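Local atomic coordinates of nuclear RNA export factor 2 (PDB entry 6MRK), a protein that acts with Panx, Piwi and Nxt1 in cotranscriptional transposon silencing in the fly ovary, and may take part in mRNA export from the nucleus. Residues Glu20-His33 with Leu99-Leu112. Numbering follows the deposited sequence.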
ATOM      1  N   GLU A  20      10.030 -10.571   5.107  1.00 41.54           N
ATOM      2  CA  GLU A  20       9.908 -11.553   6.208  1.00 48.30           C
ATOM      3  C   GLU A  20      10.925 -11.261   7.320  1.00 45.32           C
ATOM      4  O   GLU A  20      10.710 -11.780   8.408  1.00 58.07           O
ATOM      5  CB  GLU A  20       9.998 -12.980   5.659  1.00 56.35           C
ATOM      6  CG  GLU A  20       8.832 -13.330   4.737  1.00 61.72           C
ATOM      7  CD  GLU A  20       8.895 -14.671   4.019  1.00 65.33           C
ATOM      8  OE1 GLU A  20       8.146 -14.833   3.023  1.00 67.35           O
ATOM      9  OE2 GLU A  20       9.682 -15.547   4.449  1.00 68.07           O
ATOM     10  N   ASN A  21      11.958 -10.451   7.111  1.00 40.08           N
ATOM     11  CA  ASN A  21      12.837 -10.016   8.232  1.00 40.03           C
ATOM     12  C   ASN A  21      12.243  -8.756   8.872  1.00 37.11           C
ATOM     13  O   ASN A  21      12.095  -8.717  10.108  1.00 36.51           O
ATOM     14  CB  ASN A  21      14.290  -9.792   7.799  1.00 44.15           C
ATOM     15  CG  ASN A  21      15.062 -11.089   7.654  1.00 47.36           C
ATOM     16  OD1 ASN A  21      14.815 -12.055   8.371  1.00 57.30           O
ATOM     17  ND2 ASN A  21      15.986 -11.137   6.716  1.00 45.66           N
ATOM     18  N   TYR A  22      11.921  -7.758   8.053  1.00 35.59           N
ATOM     19  CA  TYR A  22      11.261  -6.494   8.469  1.00 32.76           C
ATOM     20  C   TYR A  22       9.986  -6.766   9.285  1.00 32.03           C
ATOM     21  O   TYR A  22       9.810  -6.139  10.318  1.00 29.99           O
ATOM     22  CB  TYR A  22      10.865  -5.652   7.254  1.00 32.56           C
ATOM     23  CG  TYR A  22      10.138  -4.415   7.685  1.00 31.76           C
ATOM     24  CD1 TYR A  22       8.807  -4.482   8.061  1.00 33.06           C
ATOM     25  CD2 TYR A  22      10.815  -3.224   7.861  1.00 32.02           C
ATOM     26  CE1 TYR A  22       8.139  -3.370   8.545  1.00 35.74           C
ATOM     27  CE2 TYR A  22      10.163  -2.098   8.340  1.00 35.83           C
ATOM     28  CZ  TYR A  22       8.817  -2.168   8.685  1.00 38.05           C
ATOM     29  OH  TYR A  22       8.134  -1.071   9.148  1.00 38.90           O
ATOM     30  N   LEU A  23       9.084  -7.620   8.794  1.00 33.20           N
ATOM     31  CA  LEU A  23       7.828  -7.991   9.500  1.00 32.33           C
ATOM     32  C   LEU A  23       8.170  -8.634  10.845  1.00 35.00           C
ATOM     33  O   LEU A  23       7.597  -8.218  11.857  1.00 36.24           O
ATOM     34  CB  LEU A  23       7.003  -8.942   8.627  1.00 31.83           C
ATOM     35  CG  LEU A  23       5.873  -8.297   7.828  1.00 30.97           C
ATOM     36  CD1 LEU A  23       6.184  -6.872   7.445  1.00 31.24           C
ATOM     37  CD2 LEU A  23       5.565  -9.091   6.581  1.00 30.83           C
ATOM     38  N   ARG A  24       9.075  -9.614  10.870  1.00 37.96           N
ATOM     39  CA  ARG A  24       9.441 -10.291  12.136  1.00 41.31           C
ATOM     40  C   ARG A  24       9.972  -9.264  13.135  1.00 39.32           C
ATOM     41  O   ARG A  24       9.711  -9.439  14.320  1.00 42.04           O
ATOM     42  CB  ARG A  24      10.455 -11.405  11.900  1.00 47.78           C
ATOM     43  CG  ARG A  24       9.806 -12.756  11.632  1.00 59.39           C
ATOM     44  CD  ARG A  24      10.796 -13.732  11.013  1.00 68.93           C
ATOM     45  NE  ARG A  24      10.208 -14.963  10.472  1.00 75.73           N
ATOM     46  CZ  ARG A  24      10.344 -15.407   9.215  1.00 77.23           C
ATOM     47  NH1 ARG A  24      11.042 -14.728   8.318  1.00 74.07           N
ATOM     48  NH2 ARG A  24       9.780 -16.550   8.860  1.00 81.53           N
ATOM     49  N   GLU A  25      10.683  -8.234  12.686  1.00 37.80           N
ATOM     50  CA  GLU A  25      11.347  -7.269  13.595  1.00 39.34           C
ATOM     51  C   GLU A  25      10.388  -6.158  14.024  1.00 40.33           C
ATOM     52  O   GLU A  25      10.709  -5.479  15.012  1.00 43.32           O
ATOM     53  CB  GLU A  25      12.564  -6.669  12.912  1.00 44.02           C
ATOM     54  CG  GLU A  25      13.468  -5.915  13.862  1.00 50.48           C
ATOM     55  CD  GLU A  25      14.889  -5.778  13.329  1.00 60.09           C
ATOM     56  OE1 GLU A  25      15.161  -6.276  12.198  1.00 59.80           O
ATOM     57  OE2 GLU A  25      15.725  -5.178  14.036  1.00 68.47           O
ATOM     58  N   PHE A  26       9.287  -5.940  13.296  1.00 38.51           N
ATOM     59  CA  PHE A  26       8.217  -4.989  13.686  1.00 36.10           C
ATOM     60  C   PHE A  26       7.441  -5.615  14.842  1.00 36.48           C
ATOM     61  O   PHE A  26       7.034  -4.883  15.745  1.00 39.70           O
ATOM     62  CB  PHE A  26       7.297  -4.658  12.506  1.00 35.08           C
ATOM     63  CG  PHE A  26       6.195  -3.693  12.852  1.00 35.74           C
ATOM     64  CD1 PHE A  26       6.435  -2.329  12.864  1.00 36.86           C
ATOM     65  CD2 PHE A  26       4.925  -4.141  13.198  1.00 36.17           C
ATOM     66  CE1 PHE A  26       5.435  -1.431  13.208  1.00 36.95           C
ATOM     67  CE2 PHE A  26       3.920  -3.242  13.528  1.00 36.46           C
ATOM     68  CZ  PHE A  26       4.180  -1.888  13.538  1.00 37.49           C
ATOM     69  N   GLU A  27       7.299  -6.942  14.810  1.00 37.59           N
ATOM     70  CA  GLU A  27       6.420  -7.763  15.694  1.00 39.03           C
ATOM     71  C   GLU A  27       6.552  -7.316  17.150  1.00 39.95           C
ATOM     72  O   GLU A  27       5.543  -6.822  17.707  1.00 40.50           O
ATOM     73  CB  GLU A  27       6.707  -9.263  15.517  1.00 38.01           C
ATOM     74  CG  GLU A  27       6.147  -9.802  14.204  1.00 39.61           C
ATOM     75  CD  GLU A  27       5.872 -11.290  14.088  1.00 41.02           C
ATOM     76  OE1 GLU A  27       6.344 -12.056  14.954  1.00 43.44           O
ATOM     77  OE2 GLU A  27       5.185 -11.678  13.114  1.00 38.10           O
ATOM     78  N   ASN A  28       7.728  -7.492  17.750  1.00 43.17           N
ATOM     79  CA  ASN A  28       7.946  -7.154  19.180  1.00 45.34           C
ATOM     80  C   ASN A  28       8.223  -5.650  19.278  1.00 46.49           C
ATOM     81  O   ASN A  28       9.266  -5.194  18.763  1.00 45.39           O
ATOM     82  CB  ASN A  28       9.026  -8.033  19.815  1.00 47.39           C
ATOM     83  CG  ASN A  28       9.161  -7.818  21.305  1.00 48.54           C
ATOM     84  OD1 ASN A  28       8.668  -6.832  21.842  1.00 52.93           O
ATOM     85  ND2 ASN A  28       9.837  -8.735  21.974  1.00 49.32           N
ATOM     86  N   ASP A  29       7.308  -4.914  19.918  1.00 50.38           N
ATOM     87  CA  ASP A  29       7.319  -3.425  20.004  1.00 53.06           C
ATOM     88  C   ASP A  29       8.479  -2.948  20.887  1.00 49.02           C
ATOM     89  O   ASP A  29       8.865  -1.785  20.742  1.00 45.24           O
ATOM     90  CB  ASP A  29       5.973  -2.864  20.486  1.00 58.22           C
ATOM     91  CG  ASP A  29       5.412  -3.475  21.764  1.00 58.31           C
ATOM     92  OD1 ASP A  29       5.717  -4.655  22.042  1.00 59.73           O
ATOM     93  OD2 ASP A  29       4.657  -2.765  22.464  1.00 55.55           O
ATOM     94  N   GLU A  30       9.007  -3.820  21.750  1.00 51.12           N
ATOM     95  CA  GLU A  30      10.176  -3.549  22.633  1.00 54.45           C
ATOM     96  C   GLU A  30      11.448  -3.283  21.816  1.00 50.13           C
ATOM     97  O   GLU A  30      12.253  -2.452  22.261  1.00 49.90           O
ATOM     98  CB  GLU A  30      10.436  -4.729  23.575  1.00 60.82           C
ATOM     99  CG  GLU A  30       9.876  -4.553  24.976  1.00 66.42           C
ATOM    100  CD  GLU A  30      10.492  -5.521  25.974  1.00 74.97           C
ATOM    101  OE1 GLU A  30       9.997  -6.679  26.074  1.00 72.78           O
ATOM    102  OE2 GLU A  30      11.499  -5.131  26.618  1.00 80.55           O
ATOM    103  N   PHE A  31      11.654  -3.990  20.703  1.00 50.61           N
ATOM    104  CA  PHE A  31      12.889  -3.900  19.875  1.00 54.34           C
ATOM    105  C   PHE A  31      12.547  -3.286  18.511  1.00 48.07           C
ATOM    106  O   PHE A  31      13.335  -3.386  17.550  1.00 45.44           O
ATOM    107  CB  PHE A  31      13.566  -5.275  19.796  1.00 61.70           C
ATOM    108  CG  PHE A  31      13.760  -5.910  21.153  1.00 70.40           C
ATOM    109  CD1 PHE A  31      14.594  -5.325  22.100  1.00 71.41           C
ATOM    110  CD2 PHE A  31      13.054  -7.053  21.514  1.00 73.17           C
ATOM    111  CE1 PHE A  31      14.739  -5.883  23.364  1.00 69.22           C
ATOM    112  CE2 PHE A  31      13.207  -7.611  22.775  1.00 70.58           C
ATOM    113  CZ  PHE A  31      14.047  -7.024  23.698  1.00 69.01           C
ATOM    114  N   ARG A  32      11.411  -2.599  18.445  1.00 43.52           N
ATOM    115  CA  ARG A  32      10.864  -2.071  17.178  1.00 41.26           C
ATOM    116  C   ARG A  32      11.592  -0.789  16.775  1.00 38.56           C
ATOM    117  O   ARG A  32      11.545  -0.437  15.587  1.00 38.22           O
ATOM    118  CB  ARG A  32       9.374  -1.814  17.332  1.00 40.21           C
ATOM    119  CG  ARG A  32       8.718  -1.453  16.016  1.00 41.05           C
ATOM    120  CD  ARG A  32       7.278  -1.155  16.284  1.00 41.42           C
ATOM    121  NE  ARG A  32       6.543  -2.372  16.581  1.00 40.49           N
ATOM    122  CZ  ARG A  32       5.339  -2.372  17.110  1.00 37.80           C
ATOM    123  NH1 ARG A  32       4.777  -1.214  17.390  1.00 39.61           N
ATOM    124  NH2 ARG A  32       4.707  -3.503  17.365  1.00 37.96           N
ATOM    125  N   HIS A  33      12.252  -0.121  17.718  1.00 38.22           N
ATOM    126  CA  HIS A  33      13.114   1.062  17.450  1.00 38.75           C
ATOM    127  C   HIS A  33      14.222   0.710  16.440  1.00 40.50           C
ATOM    128  O   HIS A  33      14.731   1.634  15.769  1.00 41.59           O
ATOM    129  CB  HIS A  33      13.719   1.605  18.758  1.00 40.04           C
ATOM    130  CG  HIS A  33      14.606   0.661  19.514  1.00 40.00           C
ATOM    131  ND1 HIS A  33      14.104  -0.359  20.299  1.00 43.11           N
ATOM    132  CD2 HIS A  33      15.948   0.594  19.639  1.00 39.78           C
ATOM    133  CE1 HIS A  33      15.091  -1.025  20.859  1.00 43.21           C
ATOM    134  NE2 HIS A  33      16.237  -0.457  20.470  1.00 44.19           N
ATOM    135  N   LEU A  99       5.553   4.534  14.927  1.00 30.49           N
ATOM    136  CA  LEU A  99       5.629   3.059  14.840  1.00 31.23           C
ATOM    137  C   LEU A  99       5.777   2.453  16.236  1.00 32.95           C
ATOM    138  O   LEU A  99       5.357   1.299  16.419  1.00 35.42           O
ATOM    139  CB  LEU A  99       6.821   2.689  13.954  1.00 32.89           C
ATOM    140  CG  LEU A  99       6.505   2.222  12.530  1.00 32.87           C
ATOM    141  CD1 LEU A  99       5.457   3.079  11.852  1.00 33.36           C
ATOM    142  CD2 LEU A  99       7.767   2.198  11.702  1.00 33.53           C
ATOM    143  N   LEU A 100       6.375   3.185  17.176  1.00 33.41           N
ATOM    144  CA  LEU A 100       6.631   2.681  18.547  1.00 34.96           C
ATOM    145  C   LEU A 100       5.379   2.788  19.417  1.00 34.64           C
ATOM    146  O   LEU A 100       5.399   2.249  20.540  1.00 36.88           O
ATOM    147  CB  LEU A 100       7.788   3.477  19.151  1.00 37.17           C
ATOM    148  CG  LEU A 100       9.166   3.113  18.608  1.00 36.82           C
ATOM    149  CD1 LEU A 100      10.246   3.825  19.386  1.00 39.18           C
ATOM    150  CD2 LEU A 100       9.397   1.616  18.682  1.00 38.60           C
ATOM    151  N   GLN A 101       4.349   3.476  18.932  1.00 33.97           N
ATOM    152  CA  GLN A 101       3.079   3.689  19.663  1.00 32.97           C
ATOM    153  C   GLN A 101       2.049   2.649  19.251  1.00 35.10           C
ATOM    154  O   GLN A 101       0.979   2.601  19.894  1.00 37.14           O
ATOM    155  CB  GLN A 101       2.506   5.058  19.340  1.00 31.79           C
ATOM    156  CG  GLN A 101       3.529   6.159  19.506  1.00 33.48           C
ATOM    157  CD  GLN A 101       2.873   7.509  19.455  1.00 32.26           C
ATOM    158  OE1 GLN A 101       3.245   8.363  18.661  1.00 35.57           O
ATOM    159  NE2 GLN A 101       1.855   7.697  20.272  1.00 31.71           N
ATOM    160  N   LEU A 102       2.323   1.899  18.187  1.00 35.00           N
ATOM    161  CA  LEU A 102       1.357   0.909  17.669  1.00 34.90           C
ATOM    162  C   LEU A 102       1.438  -0.315  18.567  1.00 38.75           C
ATOM    163  O   LEU A 102       2.404  -0.517  19.301  1.00 42.99           O
ATOM    164  CB  LEU A 102       1.674   0.598  16.209  1.00 34.07           C
ATOM    165  CG  LEU A 102       1.601   1.797  15.267  1.00 32.90           C
ATOM    166  CD1 LEU A 102       1.981   1.381  13.858  1.00 32.24           C
ATOM    167  CD2 LEU A 102       0.215   2.424  15.280  1.00 32.60           C
ATOM    168  N   PRO A 103       0.368  -1.122  18.621  1.00 42.50           N
ATOM    169  CA  PRO A 103       0.384  -2.321  19.448  1.00 41.13           C
ATOM    170  C   PRO A 103       1.389  -3.367  18.968  1.00 40.46           C
ATOM    171  O   PRO A 103       1.846  -3.320  17.862  1.00 41.26           O
ATOM    172  CB  PRO A 103      -1.040  -2.881  19.329  1.00 42.25           C
ATOM    173  CG  PRO A 103      -1.596  -2.240  18.075  1.00 43.28           C
ATOM    174  CD  PRO A 103      -0.932  -0.883  17.971  1.00 43.20           C
ATOM    175  N   ARG A 104       1.670  -4.308  19.849  1.00 42.62           N
ATOM    176  CA  ARG A 104       2.437  -5.524  19.529  1.00 44.08           C
ATOM    177  C   ARG A 104       1.598  -6.385  18.592  1.00 43.64           C
ATOM    178  O   ARG A 104       0.361  -6.431  18.772  1.00 40.60           O
ATOM    179  CB  ARG A 104       2.749  -6.294  20.808  1.00 46.44           C
ATOM    180  CG  ARG A 104       3.984  -7.155  20.661  1.00 48.75           C
ATOM    181  CD  ARG A 104       4.308  -7.856  21.943  1.00 50.66           C
ATOM    182  NE  ARG A 104       5.210  -8.948  21.631  1.00 57.37           N
ATOM    183  CZ  ARG A 104       5.880  -9.658  22.526  1.00 60.60           C
ATOM    184  NH1 ARG A 104       5.747  -9.403  23.818  1.00 63.86           N
ATOM    185  NH2 ARG A 104       6.683 -10.625  22.123  1.00 63.63           N
ATOM    186  N   VAL A 105       2.251  -7.048  17.640  1.00 44.79           N
ATOM    187  CA  VAL A 105       1.566  -7.962  16.685  1.00 42.20           C
ATOM    188  C   VAL A 105       2.363  -9.263  16.608  1.00 39.64           C
ATOM    189  O   VAL A 105       3.453  -9.319  17.175  1.00 45.94           O
ATOM    190  CB  VAL A 105       1.388  -7.311  15.296  1.00 39.99           C
ATOM    191  CG1 VAL A 105       0.583  -6.021  15.366  1.00 39.56           C
ATOM    192  CG2 VAL A 105       2.722  -7.069  14.603  1.00 38.44           C
ATOM    193  N   THR A 106       1.753 -10.266  15.989  1.00 37.98           N
ATOM    194  CA  THR A 106       2.351 -11.506  15.439  1.00 37.53           C
ATOM    195  C   THR A 106       1.704 -11.686  14.059  1.00 37.83           C
ATOM    196  O   THR A 106       0.483 -11.859  14.008  1.00 35.21           O
ATOM    197  CB  THR A 106       2.082 -12.692  16.378  1.00 36.97           C
ATOM    198  OG1 THR A 106       2.814 -12.477  17.586  1.00 41.52           O
ATOM    199  CG2 THR A 106       2.482 -14.034  15.819  1.00 34.70           C
ATOM    200  N   HIS A 107       2.471 -11.593  12.975  1.00 37.52           N
ATOM    201  CA  HIS A 107       1.959 -11.843  11.605  1.00 34.77           C
ATOM    202  C   HIS A 107       1.771 -13.349  11.403  1.00 32.19           C
ATOM    203  O   HIS A 107       2.610 -14.122  11.882  1.00 34.26           O
ATOM    204  CB  HIS A 107       2.909 -11.256  10.554  1.00 34.31           C
ATOM    205  CG  HIS A 107       3.215  -9.814  10.736  1.00 33.08           C
ATOM    206  ND1 HIS A 107       4.088  -9.375  11.704  1.00 32.32           N
ATOM    207  CD2 HIS A 107       2.809  -8.723  10.049  1.00 34.77           C
ATOM    208  CE1 HIS A 107       4.194  -8.065  11.627  1.00 34.12           C
ATOM    209  NE2 HIS A 107       3.421  -7.631  10.611  1.00 35.62           N
ATOM    210  N   ASP A 108       0.737 -13.742  10.665  1.00 32.16           N
ATOM    211  CA  ASP A 108       0.537 -15.143  10.209  1.00 32.24           C
ATOM    212  C   ASP A 108       1.225 -15.287   8.845  1.00 33.08           C
ATOM    213  O   ASP A 108       0.603 -14.995   7.825  1.00 37.14           O
ATOM    214  CB  ASP A 108      -0.953 -15.499  10.219  1.00 31.70           C
ATOM    215  CG  ASP A 108      -1.297 -16.859   9.620  1.00 32.67           C
ATOM    216  OD1 ASP A 108      -0.375 -17.568   9.178  1.00 32.89           O
ATOM    217  OD2 ASP A 108      -2.496 -17.191   9.571  1.00 33.27           O
ATOM    218  N   PHE A 109       2.473 -15.736   8.814  1.00 34.13           N
ATOM    219  CA  PHE A 109       3.312 -15.711   7.590  1.00 36.97           C
ATOM    220  C   PHE A 109       2.742 -16.616   6.509  1.00 38.09           C
ATOM    221  O   PHE A 109       2.990 -16.350   5.337  1.00 38.64           O
ATOM    222  CB  PHE A 109       4.755 -16.095   7.911  1.00 38.63           C
ATOM    223  CG  PHE A 109       5.503 -14.927   8.492  1.00 39.15           C
ATOM    224  CD1 PHE A 109       5.485 -14.666   9.853  1.00 38.41           C
ATOM    225  CD2 PHE A 109       6.129 -14.026   7.653  1.00 38.70           C
ATOM    226  CE1 PHE A 109       6.127 -13.551  10.360  1.00 38.48           C
ATOM    227  CE2 PHE A 109       6.772 -12.913   8.165  1.00 38.33           C
ATOM    228  CZ  PHE A 109       6.761 -12.672   9.512  1.00 36.95           C
ATOM    229  N   HIS A 110       2.011 -17.651   6.899  1.00 44.26           N
ATOM    230  CA  HIS A 110       1.310 -18.570   5.962  1.00 47.88           C
ATOM    231  C   HIS A 110       0.228 -17.819   5.175  1.00 44.05           C
ATOM    232  O   HIS A 110      -0.182 -18.315   4.118  1.00 42.63           O
ATOM    233  CB  HIS A 110       0.675 -19.737   6.727  1.00 55.24           C
ATOM    234  CG  HIS A 110       1.636 -20.807   7.121  1.00 64.80           C
ATOM    235  ND1 HIS A 110       1.209 -22.072   7.506  1.00 69.56           N
ATOM    236  CD2 HIS A 110       2.986 -20.817   7.198  1.00 71.57           C
ATOM    237  CE1 HIS A 110       2.258 -22.814   7.800  1.00 72.09           C
ATOM    238  NE2 HIS A 110       3.363 -22.065   7.625  1.00 74.13           N
ATOM    239  N   SER A 111      -0.249 -16.684   5.687  1.00 40.77           N
ATOM    240  CA  SER A 111      -1.459 -16.002   5.165  1.00 38.80           C
ATOM    241  C   SER A 111      -1.064 -14.965   4.116  1.00 38.88           C
ATOM    242  O   SER A 111      -1.973 -14.401   3.486  1.00 40.05           O
ATOM    243  CB  SER A 111      -2.252 -15.382   6.285  1.00 36.37           C
ATOM    244  OG  SER A 111      -1.706 -14.135   6.691  1.00 33.82           O
ATOM    245  N   LEU A 112       0.238 -14.753   3.925  1.00 35.98           N
ATOM    246  CA  LEU A 112       0.745 -13.540   3.252  1.00 38.31           C
ATOM    247  C   LEU A 112       0.667 -13.704   1.744  1.00 36.23           C
ATOM    248  O   LEU A 112       1.222 -14.682   1.239  1.00 34.64           O
ATOM    249  CB  LEU A 112       2.199 -13.287   3.648  1.00 41.18           C
ATOM    250  CG  LEU A 112       2.442 -12.897   5.102  1.00 42.92           C
ATOM    251  CD1 LEU A 112       3.915 -12.587   5.284  1.00 41.26           C
ATOM    252  CD2 LEU A 112       1.574 -11.713   5.537  1.00 43.01           C
TER
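Arg32 turns its guanidinium edge-on to the chain at 99-103 and serves three carbonyls there. Arg32 NH1 donates to Leu99 O (2.8 Å), nearly in line with that C=O, and to Leu102 O (3.1 Å) from above the carbonyl plane; Arg32 NH2 reaches Pro103 O at 2.9 Å. Within the same segment Arg32 NE donates to Phe26 O (2.7 Å), in the carbonyl plane. A bend at chi3 (-72°) lays the group flat, with the Phe26 ring over one face and Asp29 CB over the other, so bonds and packing together fix its rotation. The rim of the Phe26 ring meets Leu99 CG and Leu102 CD1 in its plane, with Val105 CG2 also at the edge. Nearer the middle, the extended Glu27 side chain brings OE2 to two donors of His107, accepting from ND1 (2.9 Å) through its anti lone pair and from the backbone N (2.7 Å) from above the carboxylate plane. The ND1 bond, with OE2 near the ring plane, fixes the turn of the imidazole, and Leu23 CG sits over one face of the ring in a CH-pi contact. Farther along, the Arg24 guanidinium lies almost parallel to the Phe109 ring, planes 10° apart, as a cation-pi stack with Arg24 CZ 4.5 Å from the ring centroid. Leu23 CB and Glu20 CG also touch Phe109. The axes of helix segment 20-27 and strand segment 104-107 run at 145°; in the NTF2-like domain they belong to helix 12-27 and strand 104-119. Strand 123-135 pairs with that strand, Phe156 of strand 152-166 meets the His107 ring, and Tyr69 of helix 59-70 touches Leu102 and Val105.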